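Local coordinates for L-threonine 3-dehydrogenase (Clostridioides difficile, PDB 7OL1), which probably oxidises L-threonine at its C3 hydroxyl with NAD as cofactor, at residues R56-K59 with V64-S67; D210-A215 with D274-Y279; L240-D245 with W313-S318. All coordinates share one frame; numbering follows the deposited sequence.

Interaction 1 (R56-K59 with V64-S67); sequences RRVK and VCES
V58 and C65 meet across the loop joining strands 51-55 and 69-72, two parallel neighbours in the Rossmann-type sheet of this dehydrogenase. In related extended short-chain dehydrogenases the adenosine end of NAD lies near the C-terminal end of the second strand; the present model is an apoenzyme, so no cofactor marks that place here. The chain leaves the strand through 56-59, turns, and comes back through 64-67, with the CA atoms of V58 and C65 6.9 Å apart at their nearest. Neither segment is a regular helix or strand, and no hydrogen bond ties one to the other.

What joins them is a single apolar touch. The C65 side chain starts out toward 56-59, and its SG comes within 3.8 Å of V58 CG1. The same sulfur is 4.2 Å from the backbone N of K59, which makes it a neighbour of that amide and not a bonded partner. The lysine's own chain leads away from the returning segment.

F70 on strand 69-72 touches both V58 and C65, while L31, in the glycine-rich turn between strand 25-28 and helix 33-46, touches K59, V64 and C65. Hydrogen bonds tie 64-67 to helix 33-46 and the chain just after it: V64 O accepts one from R43 NH1, and S67 OG pairs with E48 OE2.

The two methyls of V58 are used unequally. With chi1 at -88°, CG2 falls between the backbone N and the carbonyl carbon and stays 5.8 Å from C65 SG, while CG1, on the other side of the N, meets the sulfur.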
ATOM      1  N   ARG A  56       8.830  22.733   5.278  1.00 64.38           N
ATOM      2  CA  ARG A  56       8.366  22.800   6.687  1.00 69.80           C
ATOM      3  C   ARG A  56       9.161  23.902   7.405  1.00 70.21           C
ATOM      4  O   ARG A  56       8.554  24.628   8.231  1.00 70.14           O
ATOM      5  CB  ARG A  56       8.540  21.428   7.353  1.00 82.92           C
ATOM      6  CG  ARG A  56       7.864  21.286   8.709  1.00113.94           C
ATOM      7  CD  ARG A  56       8.508  20.222   9.600  1.00137.33           C
ATOM      8  NE  ARG A  56       8.215  20.371  11.031  1.00145.54           N
ATOM      9  CZ  ARG A  56       7.046  20.079  11.622  1.00142.58           C
ATOM     10  NH1 ARG A  56       6.022  19.625  10.915  1.00143.72           N
ATOM     11  NH2 ARG A  56       6.903  20.245  12.928  1.00135.20           N
ATOM     12  N   ARG A  57      10.457  24.021   7.100  1.00 69.63           N
ATOM     13  CA  ARG A  57      11.443  24.832   7.866  1.00 80.64           C
ATOM     14  C   ARG A  57      12.517  25.288   6.884  1.00 85.01           C
ATOM     15  O   ARG A  57      12.942  24.432   6.080  1.00 89.57           O
ATOM     16  CB  ARG A  57      12.133  24.036   8.989  1.00 87.54           C
ATOM     17  CG  ARG A  57      11.247  23.600  10.156  1.00108.40           C
ATOM     18  CD  ARG A  57      11.737  22.408  10.992  1.00113.63           C
ATOM     19  NE  ARG A  57      13.150  22.515  11.368  1.00133.04           N
ATOM     20  CZ  ARG A  57      14.172  21.788  10.874  1.00136.76           C
ATOM     21  NH1 ARG A  57      13.986  20.836   9.968  1.00132.57           N
ATOM     22  NH2 ARG A  57      15.402  22.018  11.306  1.00119.54           N
ATOM     23  N   VAL A  58      12.892  26.576   6.958  1.00 97.86           N
ATOM     24  CA  VAL A  58      14.090  27.242   6.339  1.00 93.88           C
ATOM     25  C   VAL A  58      15.385  26.539   6.768  1.00 95.92           C
ATOM     26  O   VAL A  58      15.406  25.938   7.862  1.00 87.59           O
ATOM     27  CB  VAL A  58      14.168  28.731   6.736  1.00103.99           C
ATOM     28  CG1 VAL A  58      13.375  29.621   5.783  1.00104.80           C
ATOM     29  CG2 VAL A  58      13.754  28.967   8.192  1.00102.73           C
ATOM     30  N   LYS A  59      16.432  26.626   5.938  1.00108.58           N
ATOM     31  CA  LYS A  59      17.782  26.078   6.243  1.00119.13           C
ATOM     32  C   LYS A  59      18.805  27.172   5.950  1.00136.58           C
ATOM     33  O   LYS A  59      18.984  27.512   4.757  1.00138.57           O
ATOM     34  CB  LYS A  59      18.042  24.763   5.500  1.00121.00           C
ATOM     35  CG  LYS A  59      17.633  23.520   6.289  1.00135.58           C
ATOM     36  CD  LYS A  59      17.262  22.294   5.456  1.00140.77           C
ATOM     37  CE  LYS A  59      16.043  21.562   5.993  1.00138.49           C
ATOM     38  NZ  LYS A  59      15.562  20.516   5.058  1.00137.01           N
ATOM     39  N   VAL A  64      18.299  28.001  -2.367  1.00 94.61           N
ATOM     40  CA  VAL A  64      16.840  28.121  -2.669  1.00 95.82           C
ATOM     41  C   VAL A  64      16.302  29.362  -1.964  1.00100.64           C
ATOM     42  O   VAL A  64      15.809  30.270  -2.662  1.00 96.79           O
ATOM     43  CB  VAL A  64      16.037  26.891  -2.204  1.00 88.26           C
ATOM     44  CG1 VAL A  64      14.563  27.090  -2.482  1.00 86.64           C
ATOM     45  CG2 VAL A  64      16.517  25.591  -2.821  1.00 86.67           C
ATOM     46  N   CYS A  65      16.438  29.360  -0.630  1.00121.12           N
ATOM     47  CA  CYS A  65      15.806  30.281   0.353  1.00122.27           C
ATOM     48  C   CYS A  65      16.162  31.741   0.076  1.00124.60           C
ATOM     49  O   CYS A  65      15.431  32.606   0.581  1.00136.17           O
ATOM     50  CB  CYS A  65      16.248  29.952   1.771  1.00114.75           C
ATOM     51  SG  CYS A  65      15.190  28.704   2.533  1.00107.15           S
ATOM     52  N   GLU A  66      17.238  31.997  -0.671  1.00112.41           N
ATOM     53  CA  GLU A  66      17.817  33.350  -0.845  1.00114.22           C
ATOM     54  C   GLU A  66      18.029  33.600  -2.344  1.00102.59           C
ATOM     55  O   GLU A  66      19.184  33.550  -2.789  1.00 94.83           O
ATOM     56  CB  GLU A  66      19.083  33.409   0.022  1.00149.03           C
ATOM     57  CG  GLU A  66      19.010  32.499   1.257  1.00155.09           C
ATOM     58  CD  GLU A  66      19.875  32.847   2.461  1.00150.88           C
ATOM     59  OE1 GLU A  66      20.234  34.036   2.616  1.00136.04           O
ATOM     60  OE2 GLU A  66      20.168  31.923   3.256  1.00144.51           O
ATOM     61  N   SER A  67      16.947  33.814  -3.101  1.00 95.09           N
ATOM     62  CA  SER A  67      16.986  33.914  -4.584  1.00 94.30           C
ATOM     63  C   SER A  67      15.607  34.166  -5.214  1.00 97.15           C
ATOM     64  O   SER A  67      15.587  34.956  -6.166  1.00108.47           O
ATOM     65  CB  SER A  67      17.587  32.681  -5.192  1.00111.03           C
ATOM     66  OG  SER A  67      17.908  32.913  -6.558  1.00105.97           O
TER

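Interaction 2 (D210-A215 with D274-Y279); sequences DIYYEA and DSIKKY
One flank of the Y212 ring, its CD1 and CE1 atoms, lies against the end of the I276 side chain: Y212 CD1 is 3.9 Å from I276 CD1, and Y212 CE1 is 4.0 Å from I276 CG1. The other ring of note, that of Y279, has the carbonyl oxygen of S275 in its plane at the edge, one turn back along its own segment.

I276 carries the whole contact between the two helical segments. Its CG1 stands anti to the carbonyl carbon (chi1 -67°) and the chain runs on extended, so that CD1 reaches across while CG2 goes off as a separate branch. CD1 also lies over I211, 3.7 Å from I211 CG1 and 4.0 Å from I211 CG2. The CG2 methyl faces A215, at 4.2 Å from A215 CB. One isoleucine thus sits among three residues of 210-215, and its contacts with them are entirely apolar. The Y212 hydroxyl finds its hydrogen-bond partner on a third helix, at T325 OG1.

Here helix 207-217 packs on helix 269-277 in the smaller lobe, which in extended short-chain dehydrogenases contributes to substrate binding. Helix 321-334 touches both segments, Y212 through L332 and Y279 through D322 and K326. F283 meets A215 and I276 together, and I211 rests on Y221 of strand 220-223, which pairs in parallel with strand 284-287.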
ATOM      1  N   ASP A 210      30.225  10.211  -0.906  1.00 89.69           N
ATOM      2  CA  ASP A 210      31.375  10.358   0.035  1.00 94.28           C
ATOM      3  C   ASP A 210      32.679   9.838  -0.595  1.00 89.79           C
ATOM      4  O   ASP A 210      33.732  10.410  -0.290  1.00101.38           O
ATOM      5  CB  ASP A 210      31.101   9.668   1.380  1.00102.58           C
ATOM      6  CG  ASP A 210      31.780  10.300   2.593  1.00104.30           C
ATOM      7  OD1 ASP A 210      32.372  11.406   2.452  1.00 99.85           O
ATOM      8  OD2 ASP A 210      31.702   9.684   3.682  1.00 97.42           O
ATOM      9  N   ILE A 211      32.632   8.806  -1.437  1.00 90.61           N
ATOM     10  CA  ILE A 211      33.842   8.227  -2.096  1.00 97.03           C
ATOM     11  C   ILE A 211      34.593   9.334  -2.845  1.00 95.63           C
ATOM     12  O   ILE A 211      35.832   9.322  -2.809  1.00107.75           O
ATOM     13  CB  ILE A 211      33.487   7.057  -3.040  1.00103.52           C
ATOM     14  CG1 ILE A 211      34.728   6.235  -3.402  1.00 93.89           C
ATOM     15  CG2 ILE A 211      32.757   7.549  -4.287  1.00106.89           C
ATOM     16  CD1 ILE A 211      34.429   4.988  -4.195  1.00 92.12           C
ATOM     17  N   TYR A 212      33.885  10.237  -3.523  1.00 97.37           N
ATOM     18  CA  TYR A 212      34.505  11.311  -4.348  1.00107.95           C
ATOM     19  C   TYR A 212      35.133  12.369  -3.428  1.00109.66           C
ATOM     20  O   TYR A 212      36.185  12.933  -3.797  1.00117.91           O
ATOM     21  CB  TYR A 212      33.486  11.945  -5.299  1.00103.84           C
ATOM     22  CG  TYR A 212      33.011  11.050  -6.413  1.00 98.21           C
ATOM     23  CD1 TYR A 212      33.812  10.784  -7.504  1.00 99.93           C
ATOM     24  CD2 TYR A 212      31.749  10.493  -6.396  1.00104.47           C
ATOM     25  CE1 TYR A 212      33.382   9.976  -8.543  1.00102.03           C
ATOM     26  CE2 TYR A 212      31.304   9.675  -7.422  1.00111.26           C
ATOM     27  CZ  TYR A 212      32.121   9.416  -8.505  1.00102.20           C
ATOM     28  OH  TYR A 212      31.680   8.620  -9.520  1.00 90.47           O
ATOM     29  N   TYR A 213      34.499  12.636  -2.278  1.00106.75           N
ATOM     30  CA  TYR A 213      34.996  13.570  -1.233  1.00106.50           C
ATOM     31  C   TYR A 213      36.317  12.985  -0.706  1.00106.24           C
ATOM     32  O   TYR A 213      37.364  13.621  -0.905  1.00114.76           O
ATOM     33  CB  TYR A 213      33.931  13.852  -0.158  1.00105.17           C
ATOM     34  CG  TYR A 213      32.857  14.856  -0.537  1.00103.60           C
ATOM     35  CD1 TYR A 213      32.012  14.612  -1.604  1.00104.32           C
ATOM     36  CD2 TYR A 213      32.664  16.042   0.160  1.00103.27           C
ATOM     37  CE1 TYR A 213      31.013  15.499  -1.969  1.00104.64           C
ATOM     38  CE2 TYR A 213      31.672  16.949  -0.195  1.00 96.48           C
ATOM     39  CZ  TYR A 213      30.839  16.673  -1.267  1.00101.52           C
ATOM     40  OH  TYR A 213      29.834  17.501  -1.670  1.00 98.08           O
ATOM     41  N   GLU A 214      36.295  11.766  -0.159  1.00106.83           N
ATOM     42  CA  GLU A 214      37.489  11.124   0.458  1.00104.24           C
ATOM     43  C   GLU A 214      38.565  10.822  -0.596  1.00101.87           C
ATOM     44  O   GLU A 214      39.631  10.355  -0.172  1.00120.96           O
ATOM     45  CB  GLU A 214      37.132   9.830   1.199  1.00107.31           C
ATOM     46  CG  GLU A 214      36.171  10.009   2.366  1.00120.40           C
ATOM     47  CD  GLU A 214      36.604  10.994   3.436  1.00120.29           C
ATOM     48  OE1 GLU A 214      37.821  11.120   3.661  1.00123.57           O
ATOM     49  OE2 GLU A 214      35.719  11.632   4.037  1.00121.73           O
ATOM     50  N   ALA A 215      38.327  11.067  -1.892  1.00103.23           N
ATOM     51  CA  ALA A 215      39.300  10.802  -2.988  1.00123.72           C
ATOM     52  C   ALA A 215      40.199  12.025  -3.208  1.00126.49           C
ATOM     53  O   ALA A 215      41.423  11.853  -3.402  1.00132.42           O
ATOM     54  CB  ALA A 215      38.589  10.428  -4.269  1.00121.18           C
ATOM     55  N   ASP A 274      37.654   1.851  -9.611  1.00117.00           N
ATOM     56  CA  ASP A 274      38.352   1.629 -10.913  1.00128.49           C
ATOM     57  C   ASP A 274      38.099   2.802 -11.872  1.00123.76           C
ATOM     58  O   ASP A 274      39.005   3.099 -12.688  1.00128.25           O
ATOM     59  CB  ASP A 274      37.926   0.315 -11.585  1.00135.29           C
ATOM     60  CG  ASP A 274      38.356  -0.954 -10.860  1.00130.94           C
ATOM     61  OD1 ASP A 274      38.929  -0.850  -9.752  1.00118.85           O
ATOM     62  OD2 ASP A 274      38.114  -2.047 -11.410  1.00113.77           O
ATOM     63  N   SER A 275      36.913   3.417 -11.809  1.00122.33           N
ATOM     64  CA  SER A 275      36.561   4.641 -12.579  1.00112.00           C
ATOM     65  C   SER A 275      37.272   5.836 -11.944  1.00106.84           C
ATOM     66  O   SER A 275      37.779   6.686 -12.701  1.00 95.91           O
ATOM     67  CB  SER A 275      35.070   4.861 -12.665  1.00103.20           C
ATOM     68  OG  SER A 275      34.735   5.509 -13.890  1.00 99.61           O
ATOM     69  N   ILE A 276      37.315   5.890 -10.609  1.00102.30           N
ATOM     70  CA  ILE A 276      38.018   6.970  -9.857  1.00112.41           C
ATOM     71  C   ILE A 276      39.509   6.888 -10.204  1.00119.78           C
ATOM     72  O   ILE A 276      40.037   7.886 -10.748  1.00120.46           O
ATOM     73  CB  ILE A 276      37.738   6.885  -8.339  1.00121.63           C
ATOM     74  CG1 ILE A 276      36.265   7.183  -8.039  1.00133.16           C
ATOM     75  CG2 ILE A 276      38.666   7.796  -7.549  1.00128.18           C
ATOM     76  CD1 ILE A 276      35.972   7.624  -6.618  1.00131.33           C
ATOM     77  N   LYS A 277      40.141   5.733  -9.964  1.00120.33           N
ATOM     78  CA  LYS A 277      41.614   5.545 -10.103  1.00121.17           C
ATOM     79  C   LYS A 277      42.038   5.829 -11.564  1.00113.43           C
ATOM     80  O   LYS A 277      43.135   6.387 -11.736  1.00123.32           O
ATOM     81  CB  LYS A 277      42.051   4.187  -9.522  1.00122.02           C
ATOM     82  CG  LYS A 277      42.169   3.036 -10.514  1.00133.50           C
ATOM     83  CD  LYS A 277      42.378   1.659  -9.887  1.00130.57           C
ATOM     84  CE  LYS A 277      42.723   0.606 -10.925  1.00128.48           C
ATOM     85  NZ  LYS A 277      42.685  -0.767 -10.371  1.00121.45           N
ATOM     86  N   LYS A 278      41.194   5.563 -12.575  1.00106.35           N
ATOM     87  CA  LYS A 278      41.455   5.944 -14.002  1.00112.57           C
ATOM     88  C   LYS A 278      41.744   7.451 -14.149  1.00114.52           C
ATOM     89  O   LYS A 278      42.077   7.867 -15.282  1.00105.30           O
ATOM     90  CB  LYS A 278      40.264   5.586 -14.899  1.00115.34           C
ATOM     91  CG  LYS A 278      40.354   6.065 -16.349  1.00119.84           C
ATOM     92  CD  LYS A 278      39.325   5.441 -17.285  1.00133.00           C
ATOM     93  CE  LYS A 278      38.880   4.049 -16.871  1.00130.16           C
ATOM     94  NZ  LYS A 278      38.144   3.345 -17.948  1.00125.70           N
ATOM     95  N   TYR A 279      41.556   8.245 -13.081  1.00113.09           N
ATOM     96  CA  TYR A 279      41.821   9.709 -13.041  1.00107.06           C
ATOM     97  C   TYR A 279      42.611  10.085 -11.778  1.00 99.90           C
ATOM     98  O   TYR A 279      43.235  11.141 -11.808  1.00102.19           O
ATOM     99  CB  TYR A 279      40.519  10.522 -13.116  1.00111.91           C
ATOM    100  CG  TYR A 279      39.671  10.330 -14.355  1.00109.24           C
ATOM    101  CD1 TYR A 279      39.686  11.245 -15.398  1.00108.39           C
ATOM    102  CD2 TYR A 279      38.824   9.237 -14.475  1.00110.93           C
ATOM    103  CE1 TYR A 279      38.901  11.065 -16.530  1.00117.86           C
ATOM    104  CE2 TYR A 279      38.040   9.038 -15.601  1.00111.77           C
ATOM    105  CZ  TYR A 279      38.071   9.958 -16.632  1.00116.01           C
ATOM    106  OH  TYR A 279      37.284   9.756 -17.731  1.00108.28           O
TER

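Interaction 3 (L240-D245 with W313-S318); sequences LQSIVD and WNFKFS
W313 comes first, turning the six-membered end of its indole toward helix 236-248. Its CZ3 atom is 3.6 Å from the backbone O of S242, and CH2 is 3.9 Å from that same oxygen. The CB of D245 lies at the ring's edge, near its plane, 4.1 Å from W313 CZ3. A chi1 of 51° sets CG between the backbone N and the carbonyl carbon, and this brings the indole round to the helix.

N314 then takes a positive phi (67°), which turns the chain as it leaves helical geometry. F315 follows, folding back so that its CB sits 3.7 Å above one face of the W313 indole, offset toward the rim. Its own ring reaches S242: CE1 is 4.0 Å from S242 OG, which lies at the ring edge. That hydroxyl is hydrogen-bonded to D238 O one turn back in its helix, so the phenyl ring meets an oxygen already engaged. K316 NZ and D245 OD2 stay 5.8 Å apart, too far for a bond though their opposite charges may attract weakly. At the end of the segment, S318 N bonds to D238 OD1.

The loop after helix 307-313 therefore covers helix 236-248 on one side, while L240 and V244 of that helix pack on helix 33-46. M234 of strand 232-235 touches both S242 and F315, and W313 makes an edge-to-face stack with F260 of strand 260-261.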
ATOM      1  N   LEU A 240      16.872  14.713 -12.476  1.00 50.15           N
ATOM      2  CA  LEU A 240      16.090  15.967 -12.552  1.00 56.70           C
ATOM      3  C   LEU A 240      15.420  15.990 -13.926  1.00 58.29           C
ATOM      4  O   LEU A 240      14.188  16.215 -13.963  1.00 61.05           O
ATOM      5  CB  LEU A 240      16.968  17.192 -12.281  1.00 62.70           C
ATOM      6  CG  LEU A 240      17.628  17.247 -10.897  1.00 62.29           C
ATOM      7  CD1 LEU A 240      18.463  18.509 -10.734  1.00 65.09           C
ATOM      8  CD2 LEU A 240      16.605  17.177  -9.789  1.00 64.66           C
ATOM      9  N   GLN A 241      16.135  15.619 -14.995  1.00 61.30           N
ATOM     10  CA  GLN A 241      15.514  15.614 -16.354  1.00 63.94           C
ATOM     11  C   GLN A 241      14.349  14.613 -16.451  1.00 61.72           C
ATOM     12  O   GLN A 241      13.319  15.026 -17.066  1.00 61.89           O
ATOM     13  CB  GLN A 241      16.486  15.337 -17.491  1.00 62.31           C
ATOM     14  CG  GLN A 241      15.945  15.888 -18.805  1.00 63.90           C
ATOM     15  CD  GLN A 241      16.111  17.386 -18.854  1.00 66.13           C
ATOM     16  OE1 GLN A 241      17.210  17.892 -18.644  1.00 75.02           O
ATOM     17  NE2 GLN A 241      15.032  18.101 -19.138  1.00 62.34           N
ATOM     18  N   SER A 242      14.486  13.393 -15.890  1.00 54.86           N
ATOM     19  CA  SER A 242      13.402  12.367 -15.733  1.00 61.45           C
ATOM     20  C   SER A 242      12.072  13.026 -15.362  1.00 60.05           C
ATOM     21  O   SER A 242      11.066  12.796 -16.103  1.00 53.98           O
ATOM     22  CB  SER A 242      13.723  11.355 -14.668  1.00 65.79           C
ATOM     23  OG  SER A 242      15.110  11.080 -14.660  1.00 85.61           O
ATOM     24  N   ILE A 243      12.108  13.797 -14.262  1.00 56.09           N
ATOM     25  CA  ILE A 243      10.958  14.515 -13.641  1.00 53.50           C
ATOM     26  C   ILE A 243      10.300  15.393 -14.696  1.00 55.72           C
ATOM     27  O   ILE A 243       9.060  15.317 -14.862  1.00 63.93           O
ATOM     28  CB  ILE A 243      11.386  15.355 -12.427  1.00 55.40           C
ATOM     29  CG1 ILE A 243      11.930  14.488 -11.286  1.00 54.13           C
ATOM     30  CG2 ILE A 243      10.216  16.199 -11.974  1.00 55.80           C
ATOM     31  CD1 ILE A 243      12.563  15.242 -10.150  1.00 52.29           C
ATOM     32  N   VAL A 244      11.089  16.180 -15.416  1.00 57.06           N
ATOM     33  CA  VAL A 244      10.520  17.103 -16.442  1.00 58.42           C
ATOM     34  C   VAL A 244      10.000  16.299 -17.640  1.00 57.69           C
ATOM     35  O   VAL A 244       8.796  16.500 -18.035  1.00 53.68           O
ATOM     36  CB  VAL A 244      11.560  18.149 -16.868  1.00 60.88           C
ATOM     37  CG1 VAL A 244      10.941  19.179 -17.797  1.00 62.60           C
ATOM     38  CG2 VAL A 244      12.182  18.819 -15.654  1.00 57.44           C
ATOM     39  N   ASP A 245      10.860  15.442 -18.214  1.00 58.13           N
ATOM     40  CA  ASP A 245      10.513  14.621 -19.412  1.00 62.50           C
ATOM     41  C   ASP A 245       9.169  13.942 -19.124  1.00 58.14           C
ATOM     42  O   ASP A 245       8.229  14.144 -19.940  1.00 55.90           O
ATOM     43  CB  ASP A 245      11.639  13.659 -19.820  1.00 69.54           C
ATOM     44  CG  ASP A 245      12.926  14.329 -20.321  1.00 78.51           C
ATOM     45  OD1 ASP A 245      12.862  15.491 -20.810  1.00 76.63           O
ATOM     46  OD2 ASP A 245      14.002  13.690 -20.202  1.00 74.29           O
ATOM     47  N   TRP A 313       7.403   7.183 -22.553  1.00 56.25           N
ATOM     48  CA  TRP A 313       7.681   8.647 -22.487  1.00 59.73           C
ATOM     49  C   TRP A 313       9.159   8.916 -22.780  1.00 65.68           C
ATOM     50  O   TRP A 313       9.612  10.048 -22.548  1.00 64.25           O
ATOM     51  CB  TRP A 313       7.249   9.252 -21.127  1.00 59.34           C
ATOM     52  CG  TRP A 313       7.742   8.559 -19.888  1.00 50.53           C
ATOM     53  CD1 TRP A 313       7.145   7.508 -19.232  1.00 56.09           C
ATOM     54  CD2 TRP A 313       8.899   8.898 -19.107  1.00 42.28           C
ATOM     55  NE1 TRP A 313       7.874   7.151 -18.119  1.00 53.27           N
ATOM     56  CE2 TRP A 313       8.957   7.993 -18.024  1.00 44.32           C
ATOM     57  CE3 TRP A 313       9.881   9.874 -19.202  1.00 48.09           C
ATOM     58  CZ2 TRP A 313       9.970   8.032 -17.071  1.00 44.87           C
ATOM     59  CZ3 TRP A 313      10.867   9.936 -18.232  1.00 49.76           C
ATOM     60  CH2 TRP A 313      10.914   9.021 -17.187  1.00 46.77           C
ATOM     61  N   ASN A 314       9.875   7.918 -23.291  1.00 65.47           N
ATOM     62  CA  ASN A 314      11.206   8.117 -23.907  1.00 64.26           C
ATOM     63  C   ASN A 314      12.195   8.557 -22.823  1.00 61.54           C
ATOM     64  O   ASN A 314      12.998   9.497 -23.050  1.00 60.29           O
ATOM     65  CB  ASN A 314      11.113   9.092 -25.083  1.00 67.09           C
ATOM     66  CG  ASN A 314      12.398   9.137 -25.882  1.00 73.40           C
ATOM     67  OD1 ASN A 314      13.244   8.241 -25.791  1.00 77.61           O
ATOM     68  ND2 ASN A 314      12.578  10.206 -26.631  1.00 77.21           N
ATOM     69  N   PHE A 315      12.167   7.879 -21.680  1.00 63.03           N
ATOM     70  CA  PHE A 315      13.224   8.034 -20.651  1.00 61.41           C
ATOM     71  C   PHE A 315      14.584   7.965 -21.361  1.00 59.32           C
ATOM     72  O   PHE A 315      14.864   7.016 -22.097  1.00 73.03           O
ATOM     73  CB  PHE A 315      13.055   7.004 -19.536  1.00 57.01           C
ATOM     74  CG  PHE A 315      14.244   6.888 -18.619  1.00 51.67           C
ATOM     75  CD1 PHE A 315      14.613   7.940 -17.798  1.00 56.02           C
ATOM     76  CD2 PHE A 315      14.972   5.714 -18.549  1.00 49.54           C
ATOM     77  CE1 PHE A 315      15.684   7.814 -16.922  1.00 62.34           C
ATOM     78  CE2 PHE A 315      16.050   5.585 -17.682  1.00 58.05           C
ATOM     79  CZ  PHE A 315      16.400   6.634 -16.859  1.00 68.57           C
ATOM     80  N   LYS A 316      15.392   8.992 -21.161  1.00 66.35           N
ATOM     81  CA  LYS A 316      16.737   9.160 -21.752  1.00 66.81           C
ATOM     82  C   LYS A 316      17.677   9.282 -20.556  1.00 62.03           C
ATOM     83  O   LYS A 316      17.192   9.157 -19.451  1.00 74.15           O
ATOM     84  CB  LYS A 316      16.613  10.335 -22.727  1.00 80.56           C
ATOM     85  CG  LYS A 316      17.863  10.892 -23.420  1.00 93.65           C
ATOM     86  CD  LYS A 316      17.511  12.055 -24.362  1.00 98.91           C
ATOM     87  CE  LYS A 316      16.026  12.072 -24.714  1.00104.17           C
ATOM     88  NZ  LYS A 316      15.663  13.076 -25.740  1.00109.93           N
ATOM     89  N   PHE A 317      18.977   9.402 -20.778  1.00 75.69           N
ATOM     90  CA  PHE A 317      19.985   9.696 -19.729  1.00 79.82           C
ATOM     91  C   PHE A 317      21.373   9.808 -20.374  1.00 79.98           C
ATOM     92  O   PHE A 317      21.563   9.211 -21.435  1.00 91.47           O
ATOM     93  CB  PHE A 317      19.914   8.638 -18.634  1.00 68.92           C
ATOM     94  CG  PHE A 317      20.582   7.338 -18.957  1.00 72.32           C
ATOM     95  CD1 PHE A 317      21.936   7.168 -18.704  1.00 72.67           C
ATOM     96  CD2 PHE A 317      19.852   6.275 -19.465  1.00 73.55           C
ATOM     97  CE1 PHE A 317      22.544   5.942 -18.936  1.00 71.77           C
ATOM     98  CE2 PHE A 317      20.463   5.052 -19.692  1.00 68.25           C
ATOM     99  CZ  PHE A 317      21.802   4.885 -19.414  1.00 67.71           C
ATOM    100  N   SER A 318      22.291  10.544 -19.736  1.00 80.73           N
ATOM    101  CA  SER A 318      23.540  11.086 -20.338  1.00 71.79           C
ATOM    102  C   SER A 318      24.792  10.544 -19.647  1.00 70.79           C
ATOM    103  O   SER A 318      25.808  10.429 -20.343  1.00 81.72           O
ATOM    104  CB  SER A 318      23.532  12.596 -20.342  1.00 67.62           C
ATOM    105  OG  SER A 318      22.487  13.085 -21.186  1.00 65.33           O
TER

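In the fold
Interactions 2 and 3 are buried, whereas interaction 1 is a surface contact between two arms of one loop. Interactions 1 and 3 both involve the nucleotide-binding half of the fold and both border helix 33-46, though their centres are about 27 Å apart. Interaction 2 belongs to the smaller lobe, its centre about 26 Å from that of interaction 3; along the chain these two cross, so the polypeptide passes back and forth between the lobes. None has a hydrogen bond across it. Interaction 1 depends on one sulfur, interaction 2 on one isoleucine set among an aliphatic chain, a methyl and a tyrosine ring, and interaction 3 on two aromatic rings set against atoms of a helix.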